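Side-chain contacts in cGAS/DncV-like nucleotidyltransferase in E. coli homolog (Elizabethkingia meningoseptica ATCC 13253 = NBRC 12535, PDB 6E0O), which synthesises cyclic dinucleotide second messengers from nucleoside triphosphates, with magnesium as the likely cofactor, as the signalling enzyme of a CBASS antiphage defence system: residues A[36-39]-A[40-44]; A[96-99]-A[100-103]; A[239-242]-A[243-247]. All coordinates share one frame; numbering follows the deposited sequence.

Interaction 1 (A[36-39]-A[40-44]); sequences AKFG and NRVTI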
loop_
_atom_site.group_PDB
_atom_site.type_symbol
_atom_site.label_atom_id
_atom_site.label_comp_id
_atom_site.label_asym_id
_atom_site.label_seq_id
_atom_site.Cartn_x
_atom_site.Cartn_y
_atom_site.Cartn_z
ATOM N N ALA A 36 -14.007 -7.292 21.131
ATOM C CA ALA A 36 -15.227 -7.587 21.876
ATOM C C ALA A 36 -16.000 -8.740 21.251
ATOM O O ALA A 36 -16.660 -9.504 21.962
ATOM C CB ALA A 36 -16.110 -6.342 21.967
ATOM N N LYS A 37 -15.927 -8.892 19.933
ATOM C CA LYS A 37 -16.601 -9.998 19.263
ATOM C C LYS A 37 -15.697 -11.200 19.029
ATOM O O LYS A 37 -16.134 -12.340 19.217
ATOM C CB LYS A 37 -17.197 -9.544 17.927
ATOM C CG LYS A 37 -17.954 -10.666 17.221
ATOM C CD LYS A 37 -18.788 -10.195 16.027
ATOM C CE LYS A 37 -19.956 -9.297 16.420
ATOM N NZ LYS A 37 -21.003 -9.971 17.244
ATOM N N PHE A 38 -14.448 -10.972 18.633
ATOM C CA PHE A 38 -13.601 -12.043 18.131
ATOM C C PHE A 38 -12.545 -12.519 19.117
ATOM O O PHE A 38 -11.950 -13.583 18.890
ATOM C CB PHE A 38 -12.913 -11.595 16.839
ATOM C CG PHE A 38 -13.868 -11.354 15.708
ATOM C CD1 PHE A 38 -14.431 -12.414 15.027
ATOM C CD2 PHE A 38 -14.207 -10.072 15.332
ATOM C CE1 PHE A 38 -15.308 -12.193 13.984
ATOM C CE2 PHE A 38 -15.085 -9.847 14.292
ATOM C CZ PHE A 38 -15.632 -10.904 13.621
ATOM N N GLY A 39 -12.287 -11.768 20.180
ATOM C CA GLY A 39 -11.294 -12.198 21.145
ATOM C C GLY A 39 -9.956 -12.442 20.480
ATOM O O GLY A 39 -9.499 -11.668 19.627
ATOM N N ASN A 40 -9.305 -13.531 20.876
ATOM C CA ASN A 40 -7.994 -13.870 20.348
ATOM C C ASN A 40 -8.051 -14.697 19.077
ATOM O O ASN A 40 -7.005 -15.137 18.585
ATOM C CB ASN A 40 -7.157 -14.599 21.383
ATOM C CG ASN A 40 -6.460 -13.643 22.351
ATOM O OD1 ASN A 40 -6.211 -12.491 22.025
ATOM N ND2 ASN A 40 -6.130 -14.135 23.547
ATOM N N ARG A 41 -9.236 -14.869 18.503
ATOM C CA ARG A 41 -9.382 -15.630 17.273
ATOM C C ARG A 41 -8.916 -14.875 16.040
ATOM O O ARG A 41 -8.934 -15.448 14.942
ATOM C CB ARG A 41 -10.838 -16.059 17.107
ATOM C CG ARG A 41 -11.307 -16.994 18.212
ATOM C CD ARG A 41 -12.742 -17.402 17.981
ATOM N NE ARG A 41 -13.666 -16.316 18.273
ATOM C CZ ARG A 41 -14.820 -16.122 17.643
ATOM N NH1 ARG A 41 -15.192 -16.929 16.657
ATOM N NH2 ARG A 41 -15.601 -15.110 17.995
ATOM N N VAL A 42 -8.494 -13.620 16.197
ATOM C CA VAL A 42 -7.962 -12.823 15.101
ATOM C C VAL A 42 -6.589 -12.274 15.458
ATOM O O VAL A 42 -6.276 -12.039 16.628
ATOM C CB VAL A 42 -8.907 -11.658 14.720
ATOM C CG1 VAL A 42 -10.236 -12.192 14.239
ATOM C CG2 VAL A 42 -9.106 -10.700 15.900
ATOM N N THR A 43 -5.780 -12.058 14.426
ATOM C CA THR A 43 -4.585 -11.228 14.517
ATOM C C THR A 43 -4.928 -9.896 13.865
ATOM O O THR A 43 -5.452 -9.871 12.748
ATOM C CB THR A 43 -3.419 -11.865 13.758
ATOM O OG1 THR A 43 -3.059 -13.112 14.357
ATOM C CG2 THR A 43 -2.191 -10.963 13.761
ATOM N N ILE A 44 -4.646 -8.797 14.555
ATOM C CA ILE A 44 -4.845 -7.457 14.014
ATOM C C ILE A 44 -3.472 -6.863 13.731
ATOM O O ILE A 44 -2.577 -6.924 14.579
ATOM C CB ILE A 44 -5.685 -6.580 14.964
ATOM C CG1 ILE A 44 -7.121 -7.128 15.038
ATOM C CG2 ILE A 44 -5.671 -5.140 14.496
ATOM C CD1 ILE A 44 -7.988 -6.503 16.128
#

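Interaction 2 (A[96-99]-A[100-103]); sequences YNFD and ELKA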
loop_
_atom_site.group_PDB
_atom_site.type_symbol
_atom_site.label_atom_id
_atom_site.label_comp_id
_atom_site.label_asym_id
_atom_site.label_seq_id
_atom_site.Cartn_x
_atom_site.Cartn_y
_atom_site.Cartn_z
ATOM N N TYR A 96 -17.383 -21.790 8.657
ATOM C CA TYR A 96 -17.331 -20.342 8.866
ATOM C C TYR A 96 -16.705 -19.677 7.641
ATOM O O TYR A 96 -15.475 -19.636 7.489
ATOM C CB TYR A 96 -16.543 -20.017 10.130
ATOM C CG TYR A 96 -16.661 -18.583 10.601
ATOM C CD1 TYR A 96 -17.881 -18.057 11.014
ATOM C CD2 TYR A 96 -15.545 -17.762 10.657
ATOM C CE1 TYR A 96 -17.983 -16.748 11.451
ATOM C CE2 TYR A 96 -15.638 -16.464 11.103
ATOM C CZ TYR A 96 -16.861 -15.957 11.494
ATOM O OH TYR A 96 -16.958 -14.655 11.940
ATOM N N ASN A 97 -17.567 -19.156 6.774
ATOM C CA ASN A 97 -17.164 -18.659 5.468
ATOM C C ASN A 97 -16.934 -17.155 5.503
ATOM O O ASN A 97 -17.230 -16.471 6.484
ATOM C CB ASN A 97 -18.240 -18.990 4.435
ATOM C CG ASN A 97 -19.596 -18.435 4.822
ATOM O OD1 ASN A 97 -19.821 -17.223 4.775
ATOM N ND2 ASN A 97 -20.506 -19.319 5.220
ATOM N N PHE A 98 -16.434 -16.631 4.383
ATOM C CA PHE A 98 -16.023 -15.236 4.379
ATOM C C PHE A 98 -17.212 -14.287 4.511
ATOM O O PHE A 98 -17.104 -13.243 5.166
ATOM C CB PHE A 98 -15.210 -14.867 3.142
ATOM C CG PHE A 98 -14.714 -13.463 3.208
ATOM C CD1 PHE A 98 -13.646 -13.152 4.019
ATOM C CD2 PHE A 98 -15.385 -12.441 2.572
ATOM C CE1 PHE A 98 -13.217 -11.855 4.144
ATOM C CE2 PHE A 98 -14.961 -11.140 2.699
ATOM C CZ PHE A 98 -13.880 -10.852 3.483
ATOM N N ASP A 99 -18.346 -14.608 3.879
ATOM C CA ASP A 99 -19.494 -13.714 3.970
ATOM C C ASP A 99 -19.894 -13.498 5.421
ATOM O O ASP A 99 -20.169 -12.366 5.837
ATOM C CB ASP A 99 -20.686 -14.285 3.204
ATOM C CG ASP A 99 -20.480 -14.281 1.716
ATOM O OD1 ASP A 99 -19.637 -13.503 1.230
ATOM O OD2 ASP A 99 -21.178 -15.054 1.025
ATOM N N GLU A 100 -19.926 -14.580 6.207
ATOM C CA GLU A 100 -20.254 -14.473 7.623
ATOM C C GLU A 100 -19.197 -13.665 8.362
ATOM O O GLU A 100 -19.525 -12.844 9.224
ATOM C CB GLU A 100 -20.343 -15.865 8.244
ATOM C CG GLU A 100 -21.412 -16.772 7.718
ATOM C CD GLU A 100 -21.238 -18.181 8.269
ATOM O OE1 GLU A 100 -20.665 -19.039 7.560
ATOM O OE2 GLU A 100 -21.631 -18.415 9.431
ATOM N N LEU A 101 -17.916 -13.908 8.059
ATOM C CA LEU A 101 -16.852 -13.144 8.708
ATOM C C LEU A 101 -17.030 -11.649 8.469
ATOM O O LEU A 101 -16.959 -10.851 9.406
ATOM C CB LEU A 101 -15.479 -13.597 8.216
ATOM C CG LEU A 101 -14.304 -12.796 8.782
ATOM C CD1 LEU A 101 -14.179 -12.963 10.289
ATOM C CD2 LEU A 101 -13.008 -13.207 8.095
ATOM N N LYS A 102 -17.257 -11.252 7.216
ATOM C CA LYS A 102 -17.346 -9.827 6.921
ATOM C C LYS A 102 -18.589 -9.220 7.553
ATOM O O LYS A 102 -18.547 -8.098 8.067
ATOM C CB LYS A 102 -17.290 -9.591 5.412
ATOM C CG LYS A 102 -17.233 -8.126 5.041
ATOM C CD LYS A 102 -16.873 -7.922 3.588
ATOM C CE LYS A 102 -16.808 -6.457 3.225
ATOM N NZ LYS A 102 -16.546 -6.290 1.775
ATOM N N ALA A 103 -19.707 -9.948 7.529
ATOM C CA ALA A 103 -20.923 -9.451 8.171
ATOM C C ALA A 103 -20.732 -9.305 9.676
ATOM O O ALA A 103 -21.181 -8.324 10.277
ATOM C CB ALA A 103 -22.094 -10.387 7.879
#

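Interaction 3 (A[239-242]-A[243-247]); sequences TLRN and VIVKI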
loop_
_atom_site.group_PDB
_atom_site.type_symbol
_atom_site.label_atom_id
_atom_site.label_comp_id
_atom_site.label_asym_id
_atom_site.label_seq_id
_atom_site.Cartn_x
_atom_site.Cartn_y
_atom_site.Cartn_z
ATOM N N THR A 239 18.576 11.320 -8.537
ATOM C CA THR A 239 17.990 10.018 -8.230
ATOM C C THR A 239 16.610 9.891 -8.855
ATOM O O THR A 239 16.280 8.865 -9.457
ATOM C CB THR A 239 17.902 9.808 -6.715
ATOM O OG1 THR A 239 19.217 9.710 -6.166
ATOM C CG2 THR A 239 17.116 8.540 -6.388
ATOM N N LEU A 240 15.786 10.931 -8.709
ATOM C CA LEU A 240 14.435 10.891 -9.262
ATOM C C LEU A 240 14.482 10.795 -10.778
ATOM O O LEU A 240 13.708 10.050 -11.383
ATOM C CB LEU A 240 13.651 12.118 -8.806
ATOM C CG LEU A 240 12.192 12.232 -9.259
ATOM C CD1 LEU A 240 11.357 11.056 -8.784
ATOM C CD2 LEU A 240 11.627 13.559 -8.756
ATOM N N ARG A 241 15.412 11.519 -11.406
ATOM C CA ARG A 241 15.623 11.368 -12.842
ATOM C C ARG A 241 15.964 9.925 -13.186
ATOM O O ARG A 241 15.371 9.331 -14.096
ATOM C CB ARG A 241 16.744 12.297 -13.304
ATOM C CG ARG A 241 16.862 12.377 -14.801
ATOM C CD ARG A 241 18.107 13.147 -15.209
ATOM N NE ARG A 241 18.027 13.581 -16.601
ATOM C CZ ARG A 241 18.369 12.836 -17.642
ATOM N NH1 ARG A 241 18.826 11.603 -17.460
ATOM N NH2 ARG A 241 18.248 13.334 -18.867
ATOM N N ASN A 242 16.913 9.335 -12.452
ATOM C CA ASN A 242 17.302 7.954 -12.719
ATOM C C ASN A 242 16.116 7.005 -12.583
ATOM O O ASN A 242 15.946 6.094 -13.399
ATOM C CB ASN A 242 18.377 7.502 -11.732
ATOM C CG ASN A 242 19.724 8.112 -11.983
ATOM O OD1 ASN A 242 19.962 8.753 -13.007
ATOM N ND2 ASN A 242 20.635 7.896 -11.046
ATOM N N VAL A 243 15.300 7.191 -11.538
ATOM C CA VAL A 243 14.157 6.317 -11.288
ATOM C C VAL A 243 13.168 6.391 -12.441
ATOM O O VAL A 243 12.714 5.363 -12.961
ATOM C CB VAL A 243 13.495 6.700 -9.951
ATOM C CG1 VAL A 243 12.102 6.089 -9.827
ATOM C CG2 VAL A 243 14.356 6.242 -8.782
ATOM N N ILE A 244 12.799 7.610 -12.839
ATOM C CA ILE A 244 11.802 7.769 -13.896
ATOM C C ILE A 244 12.325 7.191 -15.208
ATOM O O ILE A 244 11.624 6.444 -15.903
ATOM C CB ILE A 244 11.376 9.243 -14.033
ATOM C CG1 ILE A 244 10.663 9.706 -12.757
ATOM C CG2 ILE A 244 10.506 9.423 -15.263
ATOM C CD1 ILE A 244 10.403 11.203 -12.677
ATOM N N VAL A 245 13.568 7.534 -15.571
ATOM C CA VAL A 245 14.125 7.044 -16.830
ATOM C C VAL A 245 14.203 5.522 -16.823
ATOM O O VAL A 245 13.871 4.862 -17.815
ATOM C CB VAL A 245 15.505 7.673 -17.091
ATOM C CG1 VAL A 245 16.188 6.992 -18.281
ATOM C CG2 VAL A 245 15.377 9.166 -17.334
ATOM N N LYS A 246 14.642 4.934 -15.706
ATOM C CA LYS A 246 14.787 3.482 -15.658
ATOM C C LYS A 246 13.442 2.781 -15.827
ATOM O O LYS A 246 13.323 1.830 -16.607
ATOM C CB LYS A 246 15.457 3.063 -14.351
ATOM C CG LYS A 246 15.619 1.557 -14.178
ATOM C CD LYS A 246 16.382 0.900 -15.306
ATOM C CE LYS A 246 16.721 -0.553 -14.983
ATOM N NZ LYS A 246 17.035 -1.339 -16.220
ATOM N N ILE A 247 12.413 3.228 -15.101
ATOM C CA ILE A 247 11.104 2.589 -15.227
ATOM C C ILE A 247 10.567 2.765 -16.642
ATOM O O ILE A 247 10.078 1.820 -17.265
ATOM C CB ILE A 247 10.126 3.136 -14.170
ATOM C CG1 ILE A 247 10.607 2.784 -12.766
ATOM C CG2 ILE A 247 8.722 2.587 -14.400
ATOM C CD1 ILE A 247 9.939 3.584 -11.664
#

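Interaction 1 (A[36-39]-A[40-44])
The guanidinium of Arg-41 turns one face to CD1 of the Phe-38 ring and takes the carbonyl of Lys-37 at its edge, in plane, in the tight turn that joins helix 21-38 to strand 42-47. The two planes stand 38° apart, well short of a parallel stack. Over the centre of the Phe-38 ring, on one face, lies Lys-37 CG, about 4.1 Å above the plane. Arg-41 bends at chi3 (-74°), which folds its end back over the last helical turn: NH2 makes a weak bond to Lys-37 O at 3.1 Å, and NE a second weak one to Phe-38 O. Phe-38 O also accepts from Arg-41 N, a firmer bond at 3.0 Å and 154°, so backbone and side chain of one residue both grip the helix terminus. NH1 of the same guanidinium is hydrogen-bonded to Tyr-68 OH on strand 62-68. Gly-39, with positive phi, breaks the helix and reverses the chain. Helix 98-113 and Met-66 of strand 62-68 pack on Phe-38 and help bury it. Where the strand begins, Val-42 aims back at the helix and sets CG1 3.8 Å from Phe-38 CB.

Interaction 2 (A[96-99]-A[100-103])
Asn-97, the N-cap of helix 98-113, and Glu-100 are paired as in a capping box. Asn-97 OD1 accepts from Glu-100 N at 3.0 Å and 164°, with the donor tilted from the amide plane; in return Asn-97 N points almost straight at Glu-100 OE1, but this half is doubtful because the modelled position of that oxygen is less certain. With chi1 at 57°, the CG of Asn-97 lies between its own backbone N and carbonyl carbon, which brings OD1 over the first turn. Regular i to i+4 backbone bonds follow, from Leu-101 N to Asn-97 O and from Lys-102 N to Phe-98 O.

Rings and aliphatic chains flank the box. Tyr-96 crosses Leu-101 at about a right angle, its CE2 3.9 Å from Leu-101 CD1, while Leu-101 CD2 lies 4.1 Å from Phe-98 CD1. The extended Lys-102 chain crosses the Phe-98 ring at a slant, its CD 3.8 Å from Phe-98 CE2, before its NZ reaches Asp-162 in a salt bridge and the carbonyl of Lys-120. Tyr-96 OH is held by Asp-104, one helical turn beyond Glu-100. Farther out, Phe-98 and Leu-101 pack on Phe-141 of strand 135-147, and Leu-101 also meets Met-66 and Tyr-68 of strand 62-68, so this first helical turn lies against the sheet, with Phe-38 of helix 21-38 touching both Tyr-96 and Leu-101.

Interaction 3 (A[239-242]-A[243-247])
Thr-239 O accepts from Val-243 N at 2.8 Å, the first of four consecutive i to i+4 bonds in this regular stretch of alpha-helix 236-252. Val-243 CG2 also lies close to that oxygen, 3.3 Å from Thr-239 O. Leu-240 supplies the apolar pair of the contact: its CG and CD1 each lie 4.0 Å from CD1 of Ile-244, one helical turn on. With CG1 of Ile-244 anti to the carbonyl carbon (chi1 -65°) and the chain extended beyond it, the methyl reaches back to the leucine. Both residues rest on Leu-289 of helix 275-289, and Leu-240 also reaches Met-192 and Ile-195 of helix 188-205, so the pair joins three helices in an apolar interface. Next, Arg-241 O accepts from Val-245 N at 2.9 Å and 170°. The Arg-241 guanidinium meets Val-245 CG2 obliquely through NH1, at 4.2 Å, while its NH2 bonds to Gln-292 O at the C-terminus. The CB of Asn-242 points away from 243-247, and its ND2 is held by Gln-230 O, much as the Thr-239 hydroxyl bonds to Ile-232 N and Asn-235 O and Lys-246 NZ forms a salt bridge with Asp-250. Back at the helix axis, Lys-246 CB sits 3.2 Å from Asn-242 O, the acceptor of Lys-246 N.

How the interactions relate
Interactions 1 and 2 are neighbours, their centres 14 Å apart, both within the nucleotidyltransferase family region that contains the aspartates that probably bind magnesium. They touch directly: Phe-38 CE1 lies 3.6 Å from Tyr-96 OH and 3.9 Å from Leu-101 CD1, so the end of helix 21-38 packs on the start of helix 98-113 beside strand 62-68, which carries Asp-63, a probable magnesium ligand. Interaction 3, the last along the chain, lies about 44 Å away between centres, on the opposite side of the chain's centre, in helix 236-252 with helices 188-205 and 275-289. The three thus mark two ends of the enzyme: a sheet-containing nucleotidyltransferase region and a largely helical one.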